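Local coordinates for protein ppBat (Bacteroides thetaiotaomicron VPI-5482, PDB 3CNE), which binds flavin derivatives such as lumichrome, riboflavin, FMN and FAD as a homodimer and may serve as a flavin store, at residues 4-10 / 67-73; 20-24 / 163-167; 57-61 / 92-96; 112-118 / 134-140. All blocks are in the same frame, centred on the assembly; numbering follows the deposited sequence.

Contact 1 of 4, residues 4-10 / 67-73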
loop_
_atom_site.group_PDB
_atom_site.type_symbol
_atom_site.label_atom_id
_atom_site.label_comp_id
_atom_site.label_asym_id
_atom_site.label_seq_id
_atom_site.Cartn_x
_atom_site.Cartn_y
_atom_site.Cartn_z
ATOM N N LYS A 4 19.568 4.323 -8.115
ATOM C CA LYS A 4 19.044 3.064 -7.599
ATOM C C LYS A 4 18.703 3.206 -6.108
ATOM O O LYS A 4 19.459 3.809 -5.369
ATOM C CB LYS A 4 20.042 1.941 -7.843
ATOM C CG LYS A 4 20.483 1.857 -9.300
ATOM C CD LYS A 4 21.146 0.531 -9.630
ATOM C CE LYS A 4 21.729 0.553 -11.050
ATOM N NZ LYS A 4 22.256 -0.800 -11.432
ATOM N N VAL A 5 17.552 2.666 -5.703
ATOM C CA VAL A 5 17.050 2.799 -4.329
ATOM C C VAL A 5 17.066 1.436 -3.665
ATOM O O VAL A 5 16.547 0.462 -4.221
ATOM C CB VAL A 5 15.567 3.338 -4.294
ATOM C CG1 VAL A 5 15.120 3.602 -2.881
ATOM C CG2 VAL A 5 15.417 4.601 -5.141
ATOM N N ALA A 6 17.664 1.349 -2.485
ATOM C CA ALA A 6 17.479 0.165 -1.670
ATOM C C ALA A 6 16.324 0.439 -0.730
ATOM O O ALA A 6 16.367 1.369 0.087
ATOM C CB ALA A 6 18.758 -0.188 -0.894
ATOM N N VAL A 7 15.271 -0.370 -0.864
ATOM C CA VAL A 7 14.118 -0.288 0.002
ATOM C C VAL A 7 14.204 -1.354 1.106
ATOM O O VAL A 7 14.332 -2.546 0.821
ATOM C CB VAL A 7 12.818 -0.459 -0.811
ATOM C CG1 VAL A 7 11.598 -0.305 0.086
ATOM C CG2 VAL A 7 12.779 0.587 -1.947
ATOM N N LEU A 8 14.091 -0.915 2.361
ATOM C CA LEU A 8 14.110 -1.846 3.488
ATOM C C LEU A 8 12.717 -2.031 4.032
ATOM O O LEU A 8 12.080 -1.053 4.459
ATOM C CB LEU A 8 15.033 -1.337 4.590
ATOM C CG LEU A 8 16.446 -0.879 4.219
ATOM C CD1 LEU A 8 17.188 -0.449 5.490
ATOM C CD2 LEU A 8 17.231 -1.967 3.501
ATOM N N ALA A 9 12.251 -3.280 3.996
ATOM C CA ALA A 9 10.931 -3.648 4.496
ATOM C C ALA A 9 11.060 -4.474 5.776
ATOM O O ALA A 9 11.689 -5.540 5.774
ATOM C CB ALA A 9 10.137 -4.411 3.415
ATOM N N VAL A 10 10.542 -3.952 6.888
ATOM C CA VAL A 10 10.643 -4.684 8.135
ATOM C C VAL A 10 9.527 -5.746 8.155
ATOM O O VAL A 10 8.744 -5.820 7.233
ATOM C CB VAL A 10 10.573 -3.766 9.355
ATOM C CG1 VAL A 10 11.890 -2.938 9.442
ATOM C CG2 VAL A 10 9.292 -2.859 9.330
ATOM N N PHE A 67 24.019 1.623 -4.398
ATOM C CA PHE A 67 22.732 2.299 -4.378
ATOM C C PHE A 67 22.942 3.787 -4.131
ATOM O O PHE A 67 24.000 4.192 -3.654
ATOM C CB PHE A 67 21.834 1.672 -3.320
ATOM C CG PHE A 67 21.405 0.265 -3.649
ATOM C CD1 PHE A 67 20.232 0.028 -4.351
ATOM C CD2 PHE A 67 22.180 -0.826 -3.254
ATOM C CE1 PHE A 67 19.827 -1.283 -4.651
ATOM C CE2 PHE A 67 21.781 -2.135 -3.552
ATOM C CZ PHE A 67 20.603 -2.362 -4.248
ATOM N N ASP A 68 21.953 4.596 -4.501
ATOM C CA ASP A 68 22.036 6.050 -4.331
ATOM C C ASP A 68 21.200 6.535 -3.140
ATOM O O ASP A 68 21.351 7.654 -2.665
ATOM C CB ASP A 68 21.550 6.712 -5.611
ATOM C CG ASP A 68 22.412 6.345 -6.803
ATOM O OD1 ASP A 68 23.510 6.908 -6.923
ATOM O OD2 ASP A 68 22.023 5.470 -7.592
ATOM N N ALA A 69 20.280 5.672 -2.701
ATOM C CA ALA A 69 19.235 6.052 -1.759
ATOM C C ALA A 69 18.828 4.835 -0.956
ATOM O O ALA A 69 18.903 3.717 -1.448
ATOM C CB ALA A 69 18.009 6.624 -2.488
ATOM N N LEU A 70 18.416 5.087 0.285
ATOM C CA LEU A 70 17.802 4.089 1.140
ATOM C C LEU A 70 16.418 4.589 1.524
ATOM O O LEU A 70 16.258 5.755 1.917
ATOM C CB LEU A 70 18.648 3.867 2.379
ATOM C CG LEU A 70 18.295 2.770 3.396
ATOM C CD1 LEU A 70 19.521 2.391 4.200
ATOM C CD2 LEU A 70 17.236 3.285 4.373
ATOM N N VAL A 71 15.421 3.710 1.392
ATOM C CA VAL A 71 14.092 3.934 1.966
ATOM C C VAL A 71 13.905 3.008 3.173
ATOM O O VAL A 71 14.144 1.805 3.079
ATOM C CB VAL A 71 12.937 3.667 0.955
ATOM C CG1 VAL A 71 11.617 3.667 1.640
ATOM C CG2 VAL A 71 12.936 4.731 -0.170
ATOM N N PHE A 72 13.524 3.576 4.314
ATOM C CA PHE A 72 13.157 2.747 5.460
ATOM C C PHE A 72 11.640 2.734 5.574
ATOM O O PHE A 72 11.011 3.749 5.912
ATOM C CB PHE A 72 13.753 3.230 6.785
ATOM C CG PHE A 72 13.395 2.318 7.937
ATOM C CD1 PHE A 72 14.112 1.136 8.149
ATOM C CD2 PHE A 72 12.300 2.589 8.746
ATOM C CE1 PHE A 72 13.752 0.229 9.201
ATOM C CE2 PHE A 72 11.956 1.725 9.798
ATOM C CZ PHE A 72 12.684 0.541 10.013
ATOM N N SER A 73 11.066 1.578 5.288
ATOM C CA SER A 73 9.617 1.446 5.261
ATOM C C SER A 73 9.170 0.778 6.571
ATOM O O SER A 73 9.413 -0.406 6.814
ATOM C CB SER A 73 9.185 0.659 4.019
ATOM O OG SER A 73 7.853 0.979 3.645
#
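Strands 4-9 and 69-73 run parallel, their axes 4.6 Å apart at closest approach, in register from V5 beside A69 to A9 beside S73. They are neighbours in the central sheet of the DJ-1/PfpI fold. The ladder uses A6 N to A69 O, V71 N to A6 O, L8 N to V71 O and S73 N to L8 O. Helix 15-27 lies over the face with V7, V71 and S73, and helix 88-102 over the face with L8, L70 and F72. On the first face V5 CG1 meets V71 CG2 at 3.7 Å. On the other, L8 CD1 reaches between both methyls of L70, the two side chains crossing at about a right angle. Where the ladder begins, D68 turns CG beside its own backbone N (chi1 -62°). This lets OD2 accept K4 N-H at 2.8 Å (OD2 to N) through its anti lone pair, while D68 N donates to K4 O. With an alanine here, K4 N would probably lose its carboxylate acceptor. A6 CB sits over one face of the F67 ring in a CH-pi contact, 3.9 Å from its centroid.

Contact 2 of 4, residues 20-24 / 163-167; sequences QYLEA and IWTML. With FMN (flavin mononucleotide), chain N.
Q20 reaches from helix 15-27 to I163 and, through a water, to W164. Its CB points toward the 163-167 turn, and the chain runs on extended through CG (chi2 -170°). CD then comes within 4.1 Å of I163 CB. OE1 lies against the same CB at 3.6 Å and accepts a hydrogen bond from a water. The same water accepts a hydrogen bond from W164 N at 2.9 Å and lies at the edge of the indole, in its plane. NE2 passes I163 CD1 and donates to E160 O. One turn along the helix, A24 CB meets L167 CD2 at 3.8 Å; this leucine methyl also lies against Q20 O. The Y21 ring has M166 CE at its edge, and I163 CD1 lies near its hydroxyl, which is hydrogen-bonded to H110 ND1. W164 holds CG between its backbone N and carbonyl carbon (chi1 74°), which carries the indole away from helix 15-27. One face of the indole stacks on the isoalloxazine, with FMN C9A 3.5 Å above the indole plane; T165 CG2 covers the opposite face. FMN is also hydrogen-bonded to N161 O of the second subunit. This is the flavin site shared between the partners of the homodimer.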
loop_
_atom_site.group_PDB
_atom_site.type_symbol
_atom_site.label_atom_id
_atom_site.label_comp_id
_atom_site.label_asym_id
_atom_site.label_seq_id
_atom_site.Cartn_x
_atom_site.Cartn_y
_atom_site.Cartn_z
ATOM N N GLN A 20 3.103 3.047 -1.402
ATOM C CA GLN A 20 3.225 4.459 -1.796
ATOM C C GLN A 20 4.593 4.739 -2.407
ATOM O O GLN A 20 4.678 5.360 -3.454
ATOM C CB GLN A 20 2.997 5.380 -0.594
ATOM C CG GLN A 20 1.538 5.554 -0.238
ATOM C CD GLN A 20 1.369 6.659 0.778
ATOM O OE1 GLN A 20 1.466 7.849 0.436
ATOM N NE2 GLN A 20 1.176 6.283 2.041
ATOM N N TYR A 21 5.661 4.254 -1.775
ATOM C CA TYR A 21 6.987 4.362 -2.369
ATOM C C TYR A 21 7.076 3.568 -3.680
ATOM O O TYR A 21 7.515 4.108 -4.692
ATOM C CB TYR A 21 8.091 3.875 -1.422
ATOM C CG TYR A 21 8.240 4.653 -0.127
ATOM C CD1 TYR A 21 8.616 6.007 -0.144
ATOM C CD2 TYR A 21 8.072 4.026 1.114
ATOM C CE1 TYR A 21 8.771 6.734 1.052
ATOM C CE2 TYR A 21 8.239 4.739 2.301
ATOM C CZ TYR A 21 8.595 6.094 2.256
ATOM O OH TYR A 21 8.755 6.819 3.415
ATOM N N LEU A 22 6.659 2.299 -3.656
ATOM C CA LEU A 22 6.948 1.418 -4.784
ATOM C C LEU A 22 6.160 1.812 -6.010
ATOM O O LEU A 22 6.685 1.748 -7.120
ATOM C CB LEU A 22 6.752 -0.057 -4.439
ATOM C CG LEU A 22 7.524 -0.574 -3.218
ATOM C CD1 LEU A 22 7.349 -2.080 -3.100
ATOM C CD2 LEU A 22 9.018 -0.186 -3.251
ATOM N N GLU A 23 4.903 2.210 -5.822
ATOM C CA GLU A 23 4.112 2.695 -6.938
ATOM C C GLU A 23 4.741 3.931 -7.541
ATOM O O GLU A 23 4.893 4.035 -8.781
ATOM C CB GLU A 23 2.692 3.014 -6.516
ATOM C CG GLU A 23 1.860 3.502 -7.686
ATOM C CD GLU A 23 0.603 4.120 -7.254
ATOM O OE1 GLU A 23 0.652 4.974 -6.337
ATOM O OE2 GLU A 23 -0.438 3.740 -7.822
ATOM N N ALA A 24 5.099 4.876 -6.686
ATOM C CA ALA A 24 5.738 6.112 -7.184
ATOM C C ALA A 24 7.024 5.822 -7.987
ATOM O O ALA A 24 7.194 6.363 -9.081
ATOM C CB ALA A 24 5.994 7.111 -6.044
ATOM N N ILE A 163 3.188 10.840 3.826
ATOM C CA ILE A 163 4.174 10.548 2.782
ATOM C C ILE A 163 3.918 11.415 1.533
ATOM O O ILE A 163 4.858 11.990 0.964
ATOM C CB ILE A 163 4.226 9.050 2.429
ATOM C CG1 ILE A 163 4.898 8.275 3.573
ATOM C CG2 ILE A 163 5.039 8.828 1.116
ATOM C CD1 ILE A 163 4.718 6.762 3.493
ATOM N N TRP A 164 2.638 11.548 1.163
ATOM C CA TRP A 164 2.218 12.362 0.017
ATOM C C TRP A 164 2.811 13.774 0.044
ATOM O O TRP A 164 3.018 14.348 -1.017
ATOM C CB TRP A 164 0.682 12.450 -0.088
ATOM C CG TRP A 164 0.015 13.352 0.937
ATOM C CD1 TRP A 164 -0.373 13.015 2.184
ATOM C CD2 TRP A 164 -0.332 14.738 0.769
ATOM N NE1 TRP A 164 -0.951 14.089 2.821
ATOM C CE2 TRP A 164 -0.945 15.160 1.962
ATOM C CE3 TRP A 164 -0.192 15.659 -0.286
ATOM C CZ2 TRP A 164 -1.401 16.474 2.146
ATOM C CZ3 TRP A 164 -0.663 16.967 -0.106
ATOM C CH2 TRP A 164 -1.254 17.355 1.095
ATOM N N THR A 165 3.056 14.329 1.243
ATOM C CA THR A 165 3.588 15.712 1.374
ATOM C C THR A 165 5.045 15.880 0.926
ATOM O O THR A 165 5.484 17.000 0.645
ATOM C CB THR A 165 3.469 16.297 2.805
ATOM O OG1 THR A 165 4.324 15.580 3.714
ATOM C CG2 THR A 165 2.028 16.302 3.283
HETATM N N MSE A 166 5.796 14.787 0.858
HETATM C CA MSE A 166 7.194 14.876 0.457
HETATM C C MSE A 166 7.526 14.031 -0.771
HETATM O O MSE A 166 8.601 14.144 -1.319
HETATM C CB MSE A 166 8.110 14.469 1.600
HETATM C CG MSE A 166 7.870 13.039 2.070
HETATM SE SE MSE A 166 9.400 12.258 2.999
HETATM C CE MSE A 166 9.705 10.769 1.756
ATOM N N LEU A 167 6.608 13.170 -1.185
ATOM C CA LEU A 167 6.893 12.193 -2.229
ATOM C C LEU A 167 7.233 12.826 -3.598
ATOM O O LEU A 167 8.147 12.345 -4.273
ATOM C CB LEU A 167 5.751 11.164 -2.321
ATOM C CG LEU A 167 5.998 9.881 -3.104
ATOM C CD1 LEU A 167 7.239 9.158 -2.608
ATOM C CD2 LEU A 167 4.746 8.978 -3.017
HETATM N N1 FMN N . -2.942 11.825 -0.551
HETATM C C2 FMN N . -2.842 10.684 0.217
HETATM O O2 FMN N . -2.389 9.655 -0.297
HETATM N N3 FMN N . -3.252 10.705 1.543
HETATM C C4 FMN N . -3.768 11.873 2.098
HETATM O O4 FMN N . -4.082 11.910 3.298
HETATM C C4A FMN N . -3.865 13.026 1.318
HETATM N N5 FMN N . -4.372 14.196 1.859
HETATM C C5A FMN N . -4.462 15.325 1.065
HETATM C C6 FMN N . -4.970 16.496 1.605
HETATM C C7 FMN N . -5.063 17.653 0.835
HETATM C C7M FMN N . -4.951 18.959 1.575
HETATM C C8 FMN N . -4.675 17.626 -0.513
HETATM C C8M FMN N . -5.481 18.449 -1.492
HETATM C C9 FMN N . -4.145 16.444 -1.029
HETATM C C9A FMN N . -4.045 15.288 -0.266
HETATM N N10 FMN N . -3.534 14.116 -0.820
HETATM C C10 FMN N . -3.451 12.994 -0.016
HETATM C "C1'" FMN N . -2.498 14.203 -1.905
HETATM C "C2'" FMN N . -2.993 13.871 -3.307
HETATM O "O2'" FMN N . -2.918 12.472 -3.531
HETATM C "C3'" FMN N . -2.128 14.628 -4.323
HETATM O "O3'" FMN N . -2.238 16.017 -4.073
HETATM C "C4'" FMN N . -2.511 14.338 -5.776
HETATM O "O4'" FMN N . -1.847 13.181 -6.257
HETATM O O HOH W 1 0.581 9.746 2.067
#

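Contact 3 of 4, residues 57-61 / 92-96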
loop_
_atom_site.group_PDB
_atom_site.type_symbol
_atom_site.label_atom_id
_atom_site.label_comp_id
_atom_site.label_asym_id
_atom_site.label_seq_id
_atom_site.Cartn_x
_atom_site.Cartn_y
_atom_site.Cartn_z
ATOM N N ILE A 57 18.256 -8.386 4.047
ATOM C CA ILE A 57 19.136 -7.271 4.364
ATOM C C ILE A 57 20.594 -7.703 4.550
ATOM O O ILE A 57 21.510 -6.892 4.340
ATOM C CB ILE A 57 18.624 -6.473 5.611
ATOM C CG1 ILE A 57 19.454 -5.184 5.796
ATOM C CG2 ILE A 57 18.616 -7.348 6.892
ATOM C CD1 ILE A 57 18.668 -4.055 6.446
ATOM N N ALA A 58 20.807 -8.955 4.964
ATOM C CA ALA A 58 22.186 -9.493 5.111
ATOM C C ALA A 58 22.964 -9.355 3.801
ATOM O O ALA A 58 24.165 -9.060 3.813
ATOM C CB ALA A 58 22.166 -10.951 5.577
ATOM N N ASN A 59 22.273 -9.538 2.674
ATOM C CA ASN A 59 22.920 -9.469 1.354
ATOM C C ASN A 59 23.158 -8.058 0.812
ATOM O O ASN A 59 23.774 -7.876 -0.247
ATOM C CB ASN A 59 22.155 -10.335 0.359
ATOM C CG ASN A 59 22.334 -11.800 0.628
ATOM O OD1 ASN A 59 23.319 -12.213 1.249
ATOM N ND2 ASN A 59 21.390 -12.605 0.168
ATOM N N LEU A 60 22.685 -7.062 1.557
ATOM C CA LEU A 60 22.924 -5.659 1.247
ATOM C C LEU A 60 24.239 -5.172 1.885
ATOM O O LEU A 60 24.854 -4.216 1.409
ATOM C CB LEU A 60 21.735 -4.800 1.714
ATOM C CG LEU A 60 21.784 -3.294 1.457
ATOM C CD1 LEU A 60 22.027 -2.997 -0.040
ATOM C CD2 LEU A 60 20.505 -2.615 1.927
ATOM N N LYS A 61 24.653 -5.819 2.975
ATOM C CA LYS A 61 25.941 -5.507 3.607
ATOM C C LYS A 61 27.103 -5.624 2.620
ATOM O O LYS A 61 27.272 -6.640 1.957
ATOM C CB LYS A 61 26.191 -6.431 4.792
ATOM C CG LYS A 61 25.590 -5.951 6.078
ATOM C CD LYS A 61 25.276 -7.128 6.987
ATOM C CE LYS A 61 26.501 -7.963 7.345
ATOM N NZ LYS A 61 26.196 -8.918 8.441
ATOM N N ASP A 92 22.288 -5.987 11.431
ATOM C CA ASP A 92 22.537 -5.591 10.046
ATOM C C ASP A 92 21.843 -4.287 9.675
ATOM O O ASP A 92 22.439 -3.451 9.029
ATOM C CB ASP A 92 22.136 -6.683 9.072
ATOM C CG ASP A 92 22.965 -7.948 9.227
ATOM O OD1 ASP A 92 24.067 -7.888 9.844
ATOM O OD2 ASP A 92 22.505 -9.010 8.732
ATOM N N LEU A 93 20.588 -4.113 10.080
ATOM C CA LEU A 93 19.870 -2.851 9.843
ATOM C C LEU A 93 20.667 -1.595 10.258
ATOM O O LEU A 93 20.775 -0.645 9.495
ATOM C CB LEU A 93 18.519 -2.851 10.575
ATOM C CG LEU A 93 17.630 -1.637 10.274
ATOM C CD1 LEU A 93 17.358 -1.504 8.782
ATOM C CD2 LEU A 93 16.306 -1.736 11.021
HETATM N N MSE A 94 21.169 -1.609 11.490
HETATM C CA MSE A 94 21.960 -0.518 12.049
HETATM C C MSE A 94 23.212 -0.284 11.228
HETATM O O MSE A 94 23.548 0.860 10.910
HETATM C CB MSE A 94 22.343 -0.813 13.499
HETATM C CG MSE A 94 21.159 -0.850 14.451
HETATM SE SE MSE A 94 20.342 0.922 14.706
HETATM C CE MSE A 94 19.017 0.962 13.254
ATOM N N GLU A 95 23.892 -1.375 10.894
ATOM C CA GLU A 95 25.088 -1.334 10.076
ATOM C C GLU A 95 24.805 -0.676 8.721
ATOM O O GLU A 95 25.503 0.254 8.294
ATOM C CB GLU A 95 25.618 -2.754 9.844
ATOM C CG GLU A 95 27.053 -2.747 9.339
ATOM C CD GLU A 95 27.563 -4.106 8.884
ATOM O OE1 GLU A 95 27.407 -5.102 9.648
ATOM O OE2 GLU A 95 28.151 -4.149 7.758
ATOM N N VAL A 96 23.773 -1.167 8.058
ATOM C CA VAL A 96 23.416 -0.698 6.719
ATOM C C VAL A 96 22.984 0.759 6.720
ATOM O O VAL A 96 23.320 1.507 5.811
ATOM C CB VAL A 96 22.339 -1.602 6.072
ATOM C CG1 VAL A 96 21.677 -0.896 4.903
ATOM C CG2 VAL A 96 22.967 -2.958 5.626
HETATM O O HOH W 2 24.086 -11.171 8.973
#
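I57 and L60 press on helix 88-102 at the buried side of this contact, while K61 joins it at the more exposed side. L60 CD2 meets V96 CG1 at 3.6 Å, the two side chains crossing at about a right angle. I57 CD1 reaches L93 CD1 at 3.7 Å and also touches L93 CA. The I57 and V96 side chains slide past each other in opposite directions, I57 CG1 4.2 Å from V96 CG2. I57 has CG1 anti to the backbone N (chi1 -172°), which aims CD1 at the helix. These apolar groups continue inward: L8 of strand 4-9 touches I57, L60 and L93, and L70 of strand 69-73 touches V96. The arrangement is that of an alpha/beta sandwich of the DJ-1/PfpI family. The short 3-10 turn 57-59, which follows strand 55-56, packs beside a helix that covers one face of the central sheet. The outer side is polar and opens to solvent at E95. K61 lays CG against E95 OE2 and V96 CG2, then bends at its third torsion (chi3 60°) to bring NZ over D92. NZ makes a salt bridge to D92 OD1 at 2.7 Å, meeting it from above the carboxylate plane, 47° out of it. A water accepts from NZ and donates to D92 OD2, so both carboxylate oxygens are engaged. E95 OE1 stays 4.2 Å from NZ, beyond a salt bridge, but its charge would probably add to the pull on the ammonium. A methionine in place of K61 would probably leave the D92 carboxylate without its countercharge and the water without one of its two partners.

Contact 4 of 4, residues 112-118 / 134-140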
loop_
_atom_site.group_PDB
_atom_site.type_symbol
_atom_site.label_atom_id
_atom_site.label_comp_id
_atom_site.label_asym_id
_atom_site.label_seq_id
_atom_site.Cartn_x
_atom_site.Cartn_y
_atom_site.Cartn_z
ATOM N N ALA A 112 8.438 5.708 12.278
ATOM C CA ALA A 112 9.623 5.656 13.172
ATOM C C ALA A 112 10.959 5.553 12.426
ATOM O O ALA A 112 12.003 5.356 13.051
ATOM C CB ALA A 112 9.484 4.514 14.243
ATOM N N GLY A 113 10.923 5.705 11.092
ATOM C CA GLY A 113 12.120 5.707 10.260
ATOM C C GLY A 113 13.201 6.671 10.732
ATOM O O GLY A 113 14.390 6.314 10.774
ATOM N N ALA A 114 12.799 7.894 11.089
ATOM C CA ALA A 114 13.759 8.907 11.549
ATOM C C ALA A 114 14.455 8.447 12.839
ATOM O O ALA A 114 15.621 8.805 13.099
ATOM C CB ALA A 114 13.062 10.230 11.789
HETATM N N MSE A 115 13.742 7.653 13.639
HETATM C CA MSE A 115 14.312 7.140 14.886
HETATM C C MSE A 115 15.358 6.073 14.594
HETATM O O MSE A 115 16.427 6.062 15.201
HETATM C CB MSE A 115 13.225 6.598 15.792
HETATM C CG MSE A 115 13.724 6.182 17.172
HETATM SE SE MSE A 115 12.355 5.158 18.118
HETATM C CE MSE A 115 12.244 3.497 17.062
HETATM N N MSE A 116 15.053 5.194 13.640
HETATM C CA MSE A 116 16.024 4.187 13.201
HETATM C C MSE A 116 17.308 4.884 12.709
HETATM O O MSE A 116 18.422 4.457 13.017
HETATM C CB MSE A 116 15.414 3.286 12.126
HETATM C CG MSE A 116 14.209 2.482 12.634
HETATM SE SE MSE A 116 14.775 1.172 13.999
HETATM C CE MSE A 116 15.617 -0.058 12.821
ATOM N N PHE A 117 17.129 5.950 11.929
ATOM C CA PHE A 117 18.241 6.774 11.481
ATOM C C PHE A 117 18.992 7.367 12.679
ATOM O O PHE A 117 20.217 7.253 12.747
ATOM C CB PHE A 117 17.759 7.894 10.522
ATOM C CG PHE A 117 17.175 7.397 9.208
ATOM C CD1 PHE A 117 17.452 6.121 8.723
ATOM C CD2 PHE A 117 16.372 8.244 8.433
ATOM C CE1 PHE A 117 16.918 5.683 7.470
ATOM C CE2 PHE A 117 15.841 7.822 7.196
ATOM C CZ PHE A 117 16.112 6.533 6.724
ATOM N N ASP A 118 18.254 7.964 13.623
ATOM C CA ASP A 118 18.840 8.619 14.783
ATOM C C ASP A 118 19.745 7.689 15.572
ATOM O O ASP A 118 20.839 8.092 15.980
ATOM C CB ASP A 118 17.763 9.208 15.712
ATOM C CG ASP A 118 18.359 9.791 17.033
ATOM O OD1 ASP A 118 19.428 9.345 17.489
ATOM O OD2 ASP A 118 17.770 10.688 17.652
ATOM N N ALA A 134 7.256 8.313 18.636
ATOM C CA ALA A 134 8.687 8.061 18.515
ATOM C C ALA A 134 9.500 9.347 18.731
ATOM O O ALA A 134 10.714 9.284 18.917
ATOM C CB ALA A 134 9.007 7.435 17.147
ATOM N N LYS A 135 8.832 10.503 18.731
ATOM C CA LYS A 135 9.514 11.819 18.859
ATOM C C LYS A 135 10.496 11.941 20.037
ATOM O O LYS A 135 11.623 12.399 19.840
ATOM C CB LYS A 135 8.517 12.992 18.876
ATOM C CG LYS A 135 9.191 14.362 18.806
ATOM C CD LYS A 135 8.192 15.498 18.737
ATOM C CE LYS A 135 8.928 16.838 18.739
ATOM N NZ LYS A 135 7.996 17.975 18.961
ATOM N N PRO A 136 10.086 11.514 21.252
ATOM C CA PRO A 136 11.013 11.642 22.378
ATOM C C PRO A 136 12.307 10.839 22.214
ATOM O O PRO A 136 13.280 11.116 22.915
ATOM C CB PRO A 136 10.216 11.080 23.564
ATOM C CG PRO A 136 8.795 11.119 23.148
ATOM C CD PRO A 136 8.810 10.904 21.670
ATOM N N ALA A 137 12.321 9.861 21.306
ATOM C CA ALA A 137 13.532 9.070 21.074
ATOM C C ALA A 137 14.547 9.748 20.154
ATOM O O ALA A 137 15.661 9.251 19.989
ATOM C CB ALA A 137 13.180 7.676 20.562
ATOM N N ILE A 138 14.168 10.873 19.553
ATOM C CA ILE A 138 15.079 11.612 18.684
ATOM C C ILE A 138 16.000 12.473 19.540
ATOM O O ILE A 138 15.553 13.453 20.145
ATOM C CB ILE A 138 14.306 12.486 17.626
ATOM C CG1 ILE A 138 13.441 11.601 16.715
ATOM C CG2 ILE A 138 15.255 13.355 16.817
ATOM C CD1 ILE A 138 14.241 10.599 15.895
ATOM N N GLN A 139 17.271 12.090 19.616
ATOM C CA GLN A 139 18.267 12.902 20.342
ATOM C C GLN A 139 19.419 13.486 19.518
ATOM O O GLN A 139 19.946 14.540 19.878
ATOM C CB GLN A 139 18.812 12.204 21.604
ATOM C CG GLN A 139 18.403 10.768 21.837
ATOM C CD GLN A 139 18.878 10.276 23.181
ATOM O OE1 GLN A 139 19.443 11.047 23.969
ATOM N NE2 GLN A 139 18.666 8.986 23.461
ATOM N N ASN A 140 19.809 12.802 18.440
ATOM C CA ASN A 140 20.839 13.298 17.528
ATOM C C ASN A 140 20.324 14.327 16.524
ATOM O O ASN A 140 20.979 15.344 16.283
ATOM C CB ASN A 140 21.536 12.144 16.813
ATOM C CG ASN A 140 22.310 11.259 17.775
ATOM O OD1 ASN A 140 22.057 10.048 17.879
ATOM N ND2 ASN A 140 23.242 11.855 18.495
#
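D118 receives the backbone of the 134-140 loop on one carboxylate oxygen. N140 N donates to OD2 at 3.0 Å, from above the carboxylate plane and 43° out of it. Q139 N is modelled closer still to OD2, and the exact length of that bond is doubtful. D118 places CG anti to its backbone N (chi1 174°), which carries the carboxylate out to the loop. Next to the carboxylate, I138 CD1 rests on the helix backbone, 3.6 Å from both A114 O and M115 CA. M115, a selenomethionine, packs its SE against A137 CB at 3.6 Å and more loosely against A134 CB. Nearer the helix start, A112 CB faces A134 CB at 4.1 Å. Here helix 113-119 follows strand 106-110 through the turn that holds C111, with A112 as its N-cap residue. The sequence around this turn fits the nucleophile elbow of DJ-1/PfpI relatives, but in this protein C111 binds the structural zinc together with C74. The A112 side chain lies about 4 Å from that zinc. Farther out, V128 of strand 127-129 touches both A114 and I138, and N140 makes a backbone bond with G125. On the inward side of the helix, M116 and F117 pack on F72 of the central sheet.

Overall arrangement
Contact 1 lies near the centre of the chain, in the main sheet, and the other three touch it. Contact 2 does so through Y21 and L22 of helix 15-27, on one face of the sheet. Contact 3 meets it on the other face, where L8 and F72 pack on L93. Contact 4 joins that same layer, F72 reaching G113 CA. Contacts 2 and 3 lie on opposite sides of the chain's centre, their own centres about 24 Å apart. Along the chain, contact 1 alternates with contacts 2 and 3 and closes before contact 4 opens; contacts 3 and 4 are nested inside contact 2. One helix-covered sheet thus links the shared flavin site to the zinc-binding turn beside contact 4.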